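Local coordinates for protein arginyl-trna synthetase (Thermus thermophilus, PDB 1IQ0) that probably catalyses the ATP-dependent joining of L-arginine to its cognate tRNA, as a monomeric class I aminoacyl-tRNA synthetase, at residues 147-152 with 235-240; 320-325 with 334-339; 108-113 with 123-128; 222-227 with 327-332. All blocks are in the same frame, centred on the assembly; numbering follows the deposited sequence.

Interaction 1 of 4, residues 147-152 with 235-240; sequences NYIDDT and DLLVWE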
loop_
_atom_site.group_PDB
_atom_site.type_symbol
_atom_site.label_atom_id
_atom_site.label_comp_id
_atom_site.label_asym_id
_atom_site.label_seq_id
_atom_site.Cartn_x
_atom_site.Cartn_y
_atom_site.Cartn_z
ATOM N N ASN A 147 -5.595 -6.084 11.382
ATOM C CA ASN A 147 -4.773 -5.306 12.305
ATOM C C ASN A 147 -4.539 -6.201 13.533
ATOM O O ASN A 147 -5.483 -6.550 14.241
ATOM C CB ASN A 147 -5.499 -4.013 12.695
ATOM C CG ASN A 147 -4.631 -3.071 13.524
ATOM O OD1 ASN A 147 -5.013 -1.926 13.788
ATOM N ND2 ASN A 147 -3.464 -3.548 13.940
ATOM N N TYR A 148 -3.284 -6.591 13.757
ATOM C CA TYR A 148 -2.917 -7.469 14.871
ATOM C C TYR A 148 -2.709 -6.676 16.152
ATOM O O TYR A 148 -1.917 -5.742 16.180
ATOM C CB TYR A 148 -1.637 -8.243 14.529
ATOM C CG TYR A 148 -0.986 -8.936 15.711
ATOM C CD1 TYR A 148 -1.628 -9.988 16.370
ATOM C CD2 TYR A 148 0.261 -8.520 16.184
ATOM C CE1 TYR A 148 -1.045 -10.612 17.475
ATOM C CE2 TYR A 148 0.856 -9.136 17.287
ATOM C CZ TYR A 148 0.195 -10.183 17.928
ATOM O OH TYR A 148 0.781 -10.808 19.001
ATOM N N ILE A 149 -3.418 -7.062 17.210
ATOM C CA ILE A 149 -3.334 -6.365 18.490
ATOM C C ILE A 149 -2.609 -7.222 19.538
ATOM O O ILE A 149 -3.149 -8.215 20.021
ATOM C CB ILE A 149 -4.760 -6.012 19.012
ATOM C CG1 ILE A 149 -5.610 -5.410 17.882
ATOM C CG2 ILE A 149 -4.666 -5.025 20.174
ATOM C CD1 ILE A 149 -5.069 -4.093 17.293
ATOM N N ASP A 150 -1.382 -6.838 19.876
ATOM C CA ASP A 150 -0.589 -7.572 20.862
ATOM C C ASP A 150 -1.003 -7.100 22.262
ATOM O O ASP A 150 -0.298 -6.331 22.910
ATOM C CB ASP A 150 0.909 -7.311 20.630
ATOM C CG ASP A 150 1.806 -8.217 21.484
ATOM O OD1 ASP A 150 1.278 -8.946 22.336
ATOM O OD2 ASP A 150 3.045 -8.197 21.310
ATOM N N ASP A 151 -2.154 -7.563 22.726
ATOM C CA ASP A 151 -2.656 -7.142 24.026
ATOM C C ASP A 151 -2.025 -7.824 25.237
ATOM O O ASP A 151 -2.398 -7.517 26.360
ATOM C CB ASP A 151 -4.174 -7.324 24.088
ATOM C CG ASP A 151 -4.588 -8.770 23.965
ATOM O OD1 ASP A 151 -5.562 -9.164 24.639
ATOM O OD2 ASP A 151 -3.945 -9.506 23.186
ATOM N N THR A 152 -1.080 -8.739 25.017
ATOM C CA THR A 152 -0.423 -9.425 26.125
ATOM C C THR A 152 1.063 -9.090 26.144
ATOM O O THR A 152 1.849 -9.746 26.829
ATOM C CB THR A 152 -0.547 -10.969 26.013
ATOM O OG1 THR A 152 0.193 -11.430 24.876
ATOM C CG2 THR A 152 -1.996 -11.382 25.860
ATOM N N ASP A 235 -10.724 -4.440 8.220
ATOM C CA ASP A 235 -11.816 -5.403 8.226
ATOM C C ASP A 235 -11.782 -6.250 9.500
ATOM O O ASP A 235 -12.815 -6.508 10.120
ATOM C CB ASP A 235 -11.723 -6.336 7.021
ATOM C CG ASP A 235 -11.871 -5.604 5.709
ATOM O OD1 ASP A 235 -10.857 -5.454 4.995
ATOM O OD2 ASP A 235 -13.006 -5.175 5.400
ATOM N N LEU A 236 -10.585 -6.676 9.890
ATOM C CA LEU A 236 -10.442 -7.538 11.053
ATOM C C LEU A 236 -9.420 -7.085 12.083
ATOM O O LEU A 236 -8.419 -6.447 11.767
ATOM C CB LEU A 236 -10.042 -8.942 10.604
ATOM C CG LEU A 236 -10.878 -9.658 9.546
ATOM C CD1 LEU A 236 -10.021 -10.718 8.860
ATOM C CD2 LEU A 236 -12.114 -10.274 10.194
ATOM N N LEU A 237 -9.690 -7.455 13.322
ATOM C CA LEU A 237 -8.800 -7.188 14.437
ATOM C C LEU A 237 -8.551 -8.577 15.004
ATOM O O LEU A 237 -9.483 -9.351 15.151
ATOM C CB LEU A 237 -9.500 -6.339 15.497
ATOM C CG LEU A 237 -9.091 -4.883 15.732
ATOM C CD1 LEU A 237 -8.985 -4.115 14.440
ATOM C CD2 LEU A 237 -10.113 -4.253 16.669
ATOM N N VAL A 238 -7.297 -8.909 15.275
ATOM C CA VAL A 238 -6.980 -10.186 15.883
ATOM C C VAL A 238 -6.129 -9.901 17.111
ATOM O O VAL A 238 -5.061 -9.293 17.012
ATOM C CB VAL A 238 -6.209 -11.127 14.928
ATOM C CG1 VAL A 238 -5.705 -12.328 15.701
ATOM C CG2 VAL A 238 -7.136 -11.608 13.813
ATOM N N TRP A 239 -6.620 -10.339 18.266
ATOM C CA TRP A 239 -5.938 -10.135 19.538
ATOM C C TRP A 239 -5.070 -11.328 19.944
ATOM O O TRP A 239 -5.477 -12.487 19.828
ATOM C CB TRP A 239 -6.976 -9.846 20.645
ATOM C CG TRP A 239 -7.810 -8.599 20.401
ATOM C CD1 TRP A 239 -8.631 -8.359 19.336
ATOM C CD2 TRP A 239 -7.862 -7.417 21.216
ATOM N NE1 TRP A 239 -9.186 -7.109 19.433
ATOM C CE2 TRP A 239 -8.732 -6.505 20.574
ATOM C CE3 TRP A 239 -7.257 -7.039 22.423
ATOM C CZ2 TRP A 239 -9.014 -5.233 21.098
ATOM C CZ3 TRP A 239 -7.537 -5.772 22.948
ATOM C CH2 TRP A 239 -8.407 -4.886 22.283
ATOM N N GLU A 240 -3.867 -11.036 20.429
ATOM C CA GLU A 240 -2.953 -12.073 20.877
ATOM C C GLU A 240 -3.623 -13.002 21.902
ATOM O O GLU A 240 -3.470 -14.225 21.829
ATOM C CB GLU A 240 -1.697 -11.432 21.482
ATOM C CG GLU A 240 -0.676 -12.428 22.035
ATOM C CD GLU A 240 -0.159 -13.394 20.978
ATOM O OE1 GLU A 240 0.003 -12.988 19.810
ATOM O OE2 GLU A 240 0.103 -14.559 21.317
#

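Interaction 2 of 4, residues 320-325 with 334-339; sequences RFRPYE and TSAPEG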
loop_
_atom_site.group_PDB
_atom_site.type_symbol
_atom_site.label_atom_id
_atom_site.label_comp_id
_atom_site.label_asym_id
_atom_site.label_seq_id
_atom_site.Cartn_x
_atom_site.Cartn_y
_atom_site.Cartn_z
ATOM N N ARG A 320 -12.405 -16.935 16.707
ATOM C CA ARG A 320 -13.827 -16.615 16.592
ATOM C C ARG A 320 -13.988 -15.104 16.532
ATOM O O ARG A 320 -13.258 -14.372 17.204
ATOM C CB ARG A 320 -14.599 -17.165 17.793
ATOM C CG ARG A 320 -14.683 -18.671 17.816
ATOM C CD ARG A 320 -15.357 -19.192 19.077
ATOM N NE ARG A 320 -15.489 -20.643 19.024
ATOM C CZ ARG A 320 -16.341 -21.287 18.229
ATOM N NH1 ARG A 320 -17.150 -20.605 17.425
ATOM N NH2 ARG A 320 -16.368 -22.613 18.219
ATOM N N PHE A 321 -14.962 -14.644 15.752
ATOM C CA PHE A 321 -15.188 -13.217 15.564
ATOM C C PHE A 321 -16.597 -12.696 15.850
ATOM O O PHE A 321 -17.574 -13.442 15.812
ATOM C CB PHE A 321 -14.811 -12.832 14.132
ATOM C CG PHE A 321 -13.365 -13.028 13.819
ATOM C CD1 PHE A 321 -12.858 -14.297 13.599
ATOM C CD2 PHE A 321 -12.495 -11.943 13.807
ATOM C CE1 PHE A 321 -11.502 -14.488 13.379
ATOM C CE2 PHE A 321 -11.135 -12.123 13.589
ATOM C CZ PHE A 321 -10.636 -13.392 13.376
ATOM N N ARG A 322 -16.676 -11.392 16.114
ATOM C CA ARG A 322 -17.930 -10.699 16.393
ATOM C C ARG A 322 -17.710 -9.225 16.047
ATOM O O ARG A 322 -16.583 -8.814 15.763
ATOM C CB ARG A 322 -18.305 -10.841 17.877
ATOM C CG ARG A 322 -17.321 -10.171 18.820
ATOM C CD ARG A 322 -17.603 -10.487 20.292
ATOM N NE ARG A 322 -18.869 -9.931 20.754
ATOM C CZ ARG A 322 -19.990 -10.630 20.892
ATOM N NH1 ARG A 322 -20.007 -11.926 20.607
ATOM N NH2 ARG A 322 -21.098 -10.032 21.311
ATOM N N PRO A 323 -18.780 -8.412 16.056
ATOM C CA PRO A 323 -18.623 -6.988 15.735
ATOM C C PRO A 323 -17.778 -6.269 16.784
ATOM O O PRO A 323 -17.899 -6.537 17.976
ATOM C CB PRO A 323 -20.067 -6.472 15.713
ATOM C CG PRO A 323 -20.863 -7.688 15.318
ATOM C CD PRO A 323 -20.206 -8.773 16.152
ATOM N N TYR A 324 -16.921 -5.359 16.337
ATOM C CA TYR A 324 -16.080 -4.606 17.255
ATOM C C TYR A 324 -16.723 -3.255 17.506
ATOM O O TYR A 324 -16.898 -2.463 16.578
ATOM C CB TYR A 324 -14.683 -4.398 16.673
ATOM C CG TYR A 324 -13.769 -3.597 17.576
ATOM C CD1 TYR A 324 -13.402 -4.079 18.836
ATOM C CD2 TYR A 324 -13.270 -2.354 17.174
ATOM C CE1 TYR A 324 -12.561 -3.348 19.669
ATOM C CE2 TYR A 324 -12.433 -1.614 17.997
ATOM C CZ TYR A 324 -12.079 -2.116 19.244
ATOM O OH TYR A 324 -11.239 -1.391 20.060
ATOM N N GLU A 325 -17.074 -2.999 18.762
ATOM C CA GLU A 325 -17.698 -1.744 19.136
ATOM C C GLU A 325 -16.680 -0.610 19.032
ATOM O O GLU A 325 -15.671 -0.600 19.736
ATOM C CB GLU A 325 -18.246 -1.832 20.565
ATOM C CG GLU A 325 -18.986 -0.581 21.013
ATOM C CD GLU A 325 -19.549 -0.698 22.419
ATOM O OE1 GLU A 325 -18.760 -0.886 23.369
ATOM O OE2 GLU A 325 -20.784 -0.599 22.574
ATOM N N THR A 334 -13.797 -8.172 15.239
ATOM C CA THR A 334 -12.663 -8.513 16.085
ATOM C C THR A 334 -12.716 -9.952 16.570
ATOM O O THR A 334 -13.792 -10.535 16.699
ATOM C CB THR A 334 -12.630 -7.612 17.350
ATOM O OG1 THR A 334 -11.497 -7.950 18.162
ATOM C CG2 THR A 334 -13.896 -7.819 18.187
ATOM N N SER A 335 -11.549 -10.533 16.825
ATOM C CA SER A 335 -11.516 -11.875 17.389
ATOM C C SER A 335 -12.021 -11.636 18.812
ATOM O O SER A 335 -11.885 -10.528 19.345
ATOM C CB SER A 335 -10.087 -12.415 17.436
ATOM O OG SER A 335 -9.243 -11.545 18.171
ATOM N N ALA A 336 -12.605 -12.661 19.419
ATOM C CA ALA A 336 -13.129 -12.546 20.774
ATOM C C ALA A 336 -13.378 -13.930 21.378
ATOM O O ALA A 336 -13.340 -14.941 20.681
ATOM C CB ALA A 336 -14.430 -11.733 20.757
ATOM N N PRO A 337 -13.637 -13.993 22.689
ATOM C CA PRO A 337 -13.888 -15.295 23.315
ATOM C C PRO A 337 -15.080 -15.976 22.654
ATOM O O PRO A 337 -15.079 -17.184 22.416
ATOM C CB PRO A 337 -14.181 -14.926 24.767
ATOM C CG PRO A 337 -13.373 -13.674 24.975
ATOM C CD PRO A 337 -13.640 -12.914 23.692
ATOM N N GLU A 338 -16.095 -15.179 22.343
ATOM C CA GLU A 338 -17.314 -15.689 21.733
ATOM C C GLU A 338 -17.539 -15.065 20.364
ATOM O O GLU A 338 -17.270 -13.883 20.160
ATOM C CB GLU A 338 -18.511 -15.375 22.635
ATOM C CG GLU A 338 -19.369 -16.574 22.995
ATOM C CD GLU A 338 -18.639 -17.574 23.868
ATOM O OE1 GLU A 338 -18.160 -17.178 24.952
ATOM O OE2 GLU A 338 -18.547 -18.757 23.476
ATOM N N GLY A 339 -18.044 -15.866 19.434
ATOM C CA GLY A 339 -18.305 -15.372 18.100
ATOM C C GLY A 339 -18.312 -16.505 17.102
ATOM O O GLY A 339 -18.244 -17.675 17.478
#

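Interaction 3 of 4, residues 108-113 with 123-128; sequences EHTSVN and LRNIAL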
loop_
_atom_site.group_PDB
_atom_site.type_symbol
_atom_site.label_atom_id
_atom_site.label_comp_id
_atom_site.label_asym_id
_atom_site.label_seq_id
_atom_site.Cartn_x
_atom_site.Cartn_y
_atom_site.Cartn_z
ATOM N N GLU A 108 -1.873 -7.320 6.207
ATOM C CA GLU A 108 -1.745 -6.936 7.608
ATOM C C GLU A 108 -0.856 -5.706 7.704
ATOM O O GLU A 108 0.260 -5.687 7.187
ATOM C CB GLU A 108 -1.123 -8.048 8.466
ATOM C CG GLU A 108 -0.870 -7.560 9.910
ATOM C CD GLU A 108 -0.104 -8.554 10.779
ATOM O OE1 GLU A 108 0.765 -8.106 11.551
ATOM O OE2 GLU A 108 -0.372 -9.770 10.708
ATOM N N HIS A 109 -1.360 -4.671 8.355
ATOM C CA HIS A 109 -0.580 -3.460 8.535
ATOM C C HIS A 109 -1.012 -2.757 9.814
ATOM O O HIS A 109 -2.007 -3.155 10.431
ATOM C CB HIS A 109 -0.687 -2.552 7.297
ATOM C CG HIS A 109 -2.043 -1.962 7.061
ATOM N ND1 HIS A 109 -2.603 -1.026 7.904
ATOM C CD2 HIS A 109 -2.896 -2.082 6.013
ATOM C CE1 HIS A 109 -3.737 -0.591 7.384
ATOM N NE2 HIS A 109 -3.937 -1.213 6.237
ATOM N N THR A 110 -0.251 -1.737 10.206
ATOM C CA THR A 110 -0.476 -0.976 11.433
ATOM C C THR A 110 0.030 -1.898 12.549
ATOM O O THR A 110 1.235 -1.966 12.787
ATOM C CB THR A 110 -1.969 -0.614 11.629
ATOM O OG1 THR A 110 -2.459 0.036 10.450
ATOM C CG2 THR A 110 -2.137 0.352 12.816
ATOM N N SER A 111 -0.868 -2.624 13.213
ATOM C CA SER A 111 -0.457 -3.567 14.256
ATOM C C SER A 111 0.593 -3.023 15.212
ATOM O O SER A 111 1.654 -3.619 15.367
ATOM C CB SER A 111 0.105 -4.838 13.612
ATOM O OG SER A 111 -0.845 -5.448 12.764
ATOM N N VAL A 112 0.308 -1.909 15.864
ATOM C CA VAL A 112 1.278 -1.329 16.786
ATOM C C VAL A 112 0.964 -1.746 18.212
ATOM O O VAL A 112 -0.168 -2.129 18.517
ATOM C CB VAL A 112 1.257 0.218 16.723
ATOM C CG1 VAL A 112 1.546 0.686 15.299
ATOM C CG2 VAL A 112 -0.095 0.737 17.178
ATOM N N ASN A 113 1.969 -1.691 19.082
ATOM C CA ASN A 113 1.744 -2.031 20.473
ATOM C C ASN A 113 0.656 -1.095 20.983
ATOM O O ASN A 113 0.738 0.121 20.805
ATOM C CB ASN A 113 3.029 -1.860 21.284
ATOM C CG ASN A 113 4.008 -2.996 21.056
ATOM O OD1 ASN A 113 3.619 -4.158 21.030
ATOM N ND2 ASN A 113 5.282 -2.664 20.900
ATOM N N LEU A 123 3.490 5.927 10.650
ATOM C CA LEU A 123 2.842 6.627 9.544
ATOM C C LEU A 123 2.998 5.914 8.213
ATOM O O LEU A 123 2.015 5.634 7.534
ATOM C CB LEU A 123 3.410 8.038 9.399
ATOM C CG LEU A 123 2.474 9.215 9.642
ATOM C CD1 LEU A 123 3.243 10.492 9.375
ATOM C CD2 LEU A 123 1.257 9.119 8.741
ATOM N N ARG A 124 4.240 5.643 7.833
ATOM C CA ARG A 124 4.505 4.975 6.572
ATOM C C ARG A 124 3.829 3.602 6.499
ATOM O O ARG A 124 3.276 3.231 5.459
ATOM C CB ARG A 124 6.012 4.825 6.339
ATOM C CG ARG A 124 6.316 3.905 5.170
ATOM C CD ARG A 124 7.116 4.543 4.058
ATOM N NE ARG A 124 8.534 4.632 4.363
ATOM C CZ ARG A 124 9.495 4.742 3.448
ATOM N NH1 ARG A 124 9.200 4.767 2.159
ATOM N NH2 ARG A 124 10.758 4.858 3.826
ATOM N N ASN A 125 3.877 2.861 7.605
ATOM C CA ASN A 125 3.280 1.529 7.679
ATOM C C ASN A 125 1.820 1.606 7.262
ATOM O O ASN A 125 1.385 0.899 6.358
ATOM C CB ASN A 125 3.382 0.986 9.115
ATOM C CG ASN A 125 2.830 -0.428 9.259
ATOM O OD1 ASN A 125 3.517 -1.327 9.759
ATOM N ND2 ASN A 125 1.589 -0.632 8.827
ATOM N N ILE A 126 1.075 2.473 7.935
ATOM C CA ILE A 126 -0.343 2.653 7.670
ATOM C C ILE A 126 -0.608 3.127 6.239
ATOM O O ILE A 126 -1.451 2.563 5.536
ATOM C CB ILE A 126 -0.952 3.669 8.670
ATOM C CG1 ILE A 126 -0.717 3.175 10.101
ATOM C CG2 ILE A 126 -2.445 3.852 8.400
ATOM C CD1 ILE A 126 -1.324 4.050 11.177
ATOM N N ALA A 127 0.119 4.156 5.811
ATOM C CA ALA A 127 -0.051 4.709 4.470
ATOM C C ALA A 127 0.223 3.676 3.378
ATOM O O ALA A 127 -0.568 3.529 2.449
ATOM C CB ALA A 127 0.865 5.929 4.280
ATOM N N LEU A 128 1.341 2.967 3.503
ATOM C CA LEU A 128 1.748 1.947 2.537
ATOM C C LEU A 128 0.767 0.774 2.501
ATOM O O LEU A 128 0.368 0.315 1.426
ATOM C CB LEU A 128 3.131 1.403 2.901
ATOM C CG LEU A 128 4.233 1.364 1.842
ATOM C CD1 LEU A 128 5.427 0.626 2.432
ATOM C CD2 LEU A 128 3.751 0.680 0.560
#

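Interaction 4 of 4, residues 222-227 with 327-332; sequences AQMATM and PYYPGL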
loop_
_atom_site.group_PDB
_atom_site.type_symbol
_atom_site.label_atom_id
_atom_site.label_comp_id
_atom_site.label_asym_id
_atom_site.label_seq_id
_atom_site.Cartn_x
_atom_site.Cartn_y
_atom_site.Cartn_z
ATOM N N ALA A 222 -8.403 4.891 21.246
ATOM C CA ALA A 222 -7.823 6.210 20.995
ATOM C C ALA A 222 -6.807 6.148 19.851
ATOM O O ALA A 222 -6.689 7.087 19.064
ATOM C CB ALA A 222 -7.156 6.755 22.272
ATOM N N GLN A 223 -6.069 5.045 19.754
ATOM C CA GLN A 223 -5.107 4.906 18.667
ATOM C C GLN A 223 -5.893 4.826 17.367
ATOM O O GLN A 223 -5.460 5.326 16.331
ATOM C CB GLN A 223 -4.298 3.616 18.795
ATOM C CG GLN A 223 -3.375 3.522 19.981
ATOM C CD GLN A 223 -2.663 2.189 19.991
ATOM O OE1 GLN A 223 -3.302 1.150 19.864
ATOM N NE2 GLN A 223 -1.341 2.208 20.129
ATOM N N MET A 224 -7.054 4.181 17.437
ATOM C CA MET A 224 -7.899 4.000 16.264
ATOM C C MET A 224 -8.424 5.318 15.709
ATOM O O MET A 224 -8.748 5.401 14.526
ATOM C CB MET A 224 -9.064 3.059 16.589
ATOM C CG MET A 224 -9.790 2.534 15.358
ATOM S SD MET A 224 -10.738 1.028 15.717
ATOM C CE MET A 224 -9.436 -0.032 16.328
ATOM N N ALA A 225 -8.511 6.344 16.553
ATOM C CA ALA A 225 -8.981 7.646 16.085
ATOM C C ALA A 225 -7.934 8.198 15.113
ATOM O O ALA A 225 -8.268 8.853 14.123
ATOM C CB ALA A 225 -9.174 8.598 17.261
ATOM N N THR A 226 -6.667 7.916 15.401
ATOM C CA THR A 226 -5.562 8.357 14.557
ATOM C C THR A 226 -5.577 7.573 13.233
ATOM O O THR A 226 -5.380 8.144 12.156
ATOM C CB THR A 226 -4.211 8.132 15.265
ATOM O OG1 THR A 226 -4.243 8.754 16.554
ATOM C CG2 THR A 226 -3.066 8.724 14.450
ATOM N N MET A 227 -5.812 6.266 13.322
ATOM C CA MET A 227 -5.867 5.412 12.137
ATOM C C MET A 227 -6.966 5.927 11.213
ATOM O O MET A 227 -6.786 6.018 10.001
ATOM C CB MET A 227 -6.180 3.970 12.539
ATOM C CG MET A 227 -5.084 3.286 13.347
ATOM S SD MET A 227 -5.641 1.712 14.058
ATOM C CE MET A 227 -4.546 1.595 15.524
ATOM N N PRO A 327 -16.452 3.792 17.240
ATOM C CA PRO A 327 -17.156 4.836 16.491
ATOM C C PRO A 327 -16.612 5.161 15.106
ATOM O O PRO A 327 -17.117 6.072 14.451
ATOM C CB PRO A 327 -17.058 6.036 17.423
ATOM C CG PRO A 327 -15.667 5.876 17.974
ATOM C CD PRO A 327 -15.602 4.384 18.291
ATOM N N TYR A 328 -15.614 4.417 14.641
ATOM C CA TYR A 328 -15.025 4.727 13.343
ATOM C C TYR A 328 -15.362 3.780 12.198
ATOM O O TYR A 328 -15.610 4.223 11.074
ATOM C CB TYR A 328 -13.504 4.829 13.478
ATOM C CG TYR A 328 -13.063 5.562 14.726
ATOM C CD1 TYR A 328 -12.703 4.861 15.876
ATOM C CD2 TYR A 328 -13.054 6.958 14.774
ATOM C CE1 TYR A 328 -12.344 5.530 17.044
ATOM C CE2 TYR A 328 -12.698 7.638 15.941
ATOM C CZ TYR A 328 -12.346 6.918 17.068
ATOM O OH TYR A 328 -12.006 7.579 18.228
ATOM N N TYR A 329 -15.368 2.481 12.474
ATOM C CA TYR A 329 -15.655 1.507 11.429
ATOM C C TYR A 329 -16.838 0.614 11.763
ATOM O O TYR A 329 -16.722 -0.310 12.564
ATOM C CB TYR A 329 -14.429 0.640 11.180
ATOM C CG TYR A 329 -13.162 1.434 10.999
ATOM C CD1 TYR A 329 -12.334 1.712 12.086
ATOM C CD2 TYR A 329 -12.784 1.901 9.736
ATOM C CE1 TYR A 329 -11.146 2.431 11.920
ATOM C CE2 TYR A 329 -11.606 2.621 9.560
ATOM C CZ TYR A 329 -10.789 2.878 10.658
ATOM O OH TYR A 329 -9.606 3.547 10.481
ATOM N N PRO A 330 -17.990 0.872 11.131
ATOM C CA PRO A 330 -19.219 0.104 11.345
ATOM C C PRO A 330 -19.073 -1.390 11.061
ATOM O O PRO A 330 -19.629 -2.220 11.780
ATOM C CB PRO A 330 -20.211 0.771 10.393
ATOM C CG PRO A 330 -19.708 2.199 10.329
ATOM C CD PRO A 330 -18.224 1.988 10.196
ATOM N N GLY A 331 -18.320 -1.734 10.021
ATOM C CA GLY A 331 -18.162 -3.134 9.666
ATOM C C GLY A 331 -16.950 -3.867 10.212
ATOM O O GLY A 331 -16.712 -5.012 9.844
ATOM N N LEU A 332 -16.186 -3.232 11.091
ATOM C CA LEU A 332 -14.999 -3.877 11.644
ATOM C C LEU A 332 -15.349 -5.044 12.578
ATOM O O LEU A 332 -16.225 -4.922 13.433
ATOM C CB LEU A 332 -14.147 -2.840 12.381
ATOM C CG LEU A 332 -12.845 -3.299 13.043
ATOM C CD1 LEU A 332 -11.948 -3.995 12.024
ATOM C CD2 LEU A 332 -12.138 -2.082 13.643
#

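Interaction 1 of 4, residues 147-152 with 235-240
Parallel strand pairing joins Asn147-Ile149 to Leu236-Trp239 in the buried part of the large mixed sheet of the catalytic domain; Asp151 and Thr152, just after the first strand, pack against Trp239 and Glu240. Asn147, Tyr148 and Ile149 pair in register with Leu237, Val238 and Trp239. The backbone bond from Ile149 N to Val238 O is nearly straight (2.8 Å, 178° at the hydrogen), and Ile149 O receives Glu240 N at 2.9 Å, extending the ladder to the first turn of helix 240-245. The chain between the two strands is largely helical and contains no strand, so they are linked by a long beta-alpha-beta crossover, in keeping with the Rossmann fold of class I synthetases. On the face carrying Ile149 and Trp239, Ile149 CG2 sits 4.0 Å from the centroid of the Trp239 six-membered ring, a CH-pi contact; the Asp151 carboxylate meets the edge of that indole at a right angle, while its OD1 is hydrogen-bonded to Ser241. On the face carrying Tyr148 and Val238, Tyr148 has CG anti to the backbone N (chi1 167°), which sends its OH along the sheet to Glu240 OE1, a very short bond of 2.5 Å with the acceptor at the ring edge. A phenylalanine in place of Tyr148 would probably leave that carboxylate oxygen without this donor and Glu240 freer to turn, although the salt bridge from OE2 to Lys304 would remain.

Interaction 2 of 4, residues 320-325 with 334-339
The Phe321 ring lies with one face against the backbone of Ser335, whose CA stands 3.7 Å above the ring plane toward the rim, and the same side chain touches Leu236 and Val238 of the next strand but one. Gly339 O sits near the edge of the Arg320 guanidinium, somewhat out of its plane, and accepts from Arg320 NH1 at 3.1 Å; Glu338 O lies in plane at the edge of Arg322, taking a weak bond from Arg322 NH1 at 3.4 Å. The Arg320 chain runs extended from CG to NE alongside Gly339. In Arg322, CG lies between the backbone N and the carbonyl carbon (chi1 65°), which lays CD 3.4 Å from Ala336 CB; the bend at chi3 then turns the guanidinium toward Glu338 O. Thr334 packs its CG2 against Tyr324 CB at 3.8 Å, and the Tyr324 hydroxyl is hydrogen-bonded to Asn217. These residues belong to a beta hairpin, strands 320-323 and 333-335, near the edge of the mixed sheet. Arg322 and Thr334 form an antiparallel hydrogen-bonded pair, with Thr334 N to Arg322 O at 2.9 Å; Phe321 and Ser335 form a non-hydrogen-bonded pair, and Ala336 N reaches Arg320 O just beyond. An alanine at Phe321 would probably open a gap between the Ser335 backbone and the side chains of Leu236 and Val238. Past Pro337 the chain turns back to the other side of strand 320-323, where Gly339 CA comes within 3.1 Å of Phe321 O. Ser335 OG is hydrogen-bonded to Asp242 and to Trp239 N, fastening the hairpin to the start of helix 240-245.

Interaction 3 of 4, residues 108-113 with 123-128
Thr110 and His109 press against one turn of helix 120-138 through Asn125 and Ile126, and this small buried patch is the close part of the contact. The trans first torsion of Asn125 (chi1 -178°) carries its amide away from the helix, right up to the backbone N of Thr110 and beside His109 CB. Next to it, Thr110 and Ile126 meet along their branches: OG1 of Thr110 lies 3.6 Å from Ile126 CG1, and the methyl CG2 lies 4.1 Å from Ile126 CD1. The Thr110 hydroxyl is held within its own loop as well, 2.8 Å from His109 ND1 in a hydrogen bond lying at the edge of the imidazole, and it is also hydrogen-bonded to the hydroxyl of Tyr234. Contact is looser over the imidazole, where Ile126 O stands above one face, its nearest ring atom being His109 CE1 at 4.3 Å. Beyond Thr110 the loop turns away from the helix: Ser111 and Asn113 are partly exposed, and Val112 and Asn113 begin the predicted HIGH region of class I synthetases. The loop thus bridges the end of strand 104-108 and helix 120-138, with His109, Thr110 and Ser111 touching strand 141-149, while the helix rests Arg124 and Leu128 on strand 380-390 and Leu123 and Ala127 on helix 430-448.

Interaction 4 of 4, residues 222-227 with 327-332
The Tyr329 hydroxyl lies against the backbone of Met227 in helix 213-229 and is hydrogen-bonded to Ala232 O. Tyr328 and Tyr329 both pack on this helix, at Met224, but their rings present different surfaces to it. Ala225 CA lies over one face of Tyr328, a CH-pi contact with 4.0 Å from CA to the ring centroid, while Pro327 CG covers the opposite face; Ala225 CB touches the hydroxyl oxygen of Tyr328 at 3.2 Å. Tyr329 instead turns an edge to Met224, whose CG lies in the ring plane 3.7 Å from Tyr329 CE1. This is the connecting loop of the hairpin between strands 320-323 and 333-335, which closes through a type I beta turn from Tyr329 to Leu332. Asn326 OD1 accepts hydrogen bonds from the backbone N atoms of both tyrosines. Met224 carries much of the contact: with its first torsion trans (chi1 -165°) the chain reaches out between the two rings, and its sulfur makes a Met-aromatic contact at the Tyr329 edge, 5.2 Å from SD to the ring centroid. The same SD meets Leu332 CD2 tip to tip at 4.0 Å.

In the fold
From the N terminus, interaction 3 closes first, a short loop from strand 104-108 into helix 120-138, before any other contact opens. Interaction 1 then opens on strand 141-149, and interaction 4 opens on helix 213-229 before interaction 1 closes on strand 236-239, so these two cross. Interaction 2 begins at strand 320-323; interaction 4 closes inside its hairpin loop, so they cross as well, and interaction 2 closes last. Interactions 1 and 2 meet through neighbouring strands of one sheet, with Ser335 N hydrogen-bonded to Leu237 O. Ser111 OG hydrogen-bonds Tyr148 N between interactions 3 and 1, and Asn113 O takes Gln223 NE2, tying the loop that enters the predicted HIGH region to helix 213-229.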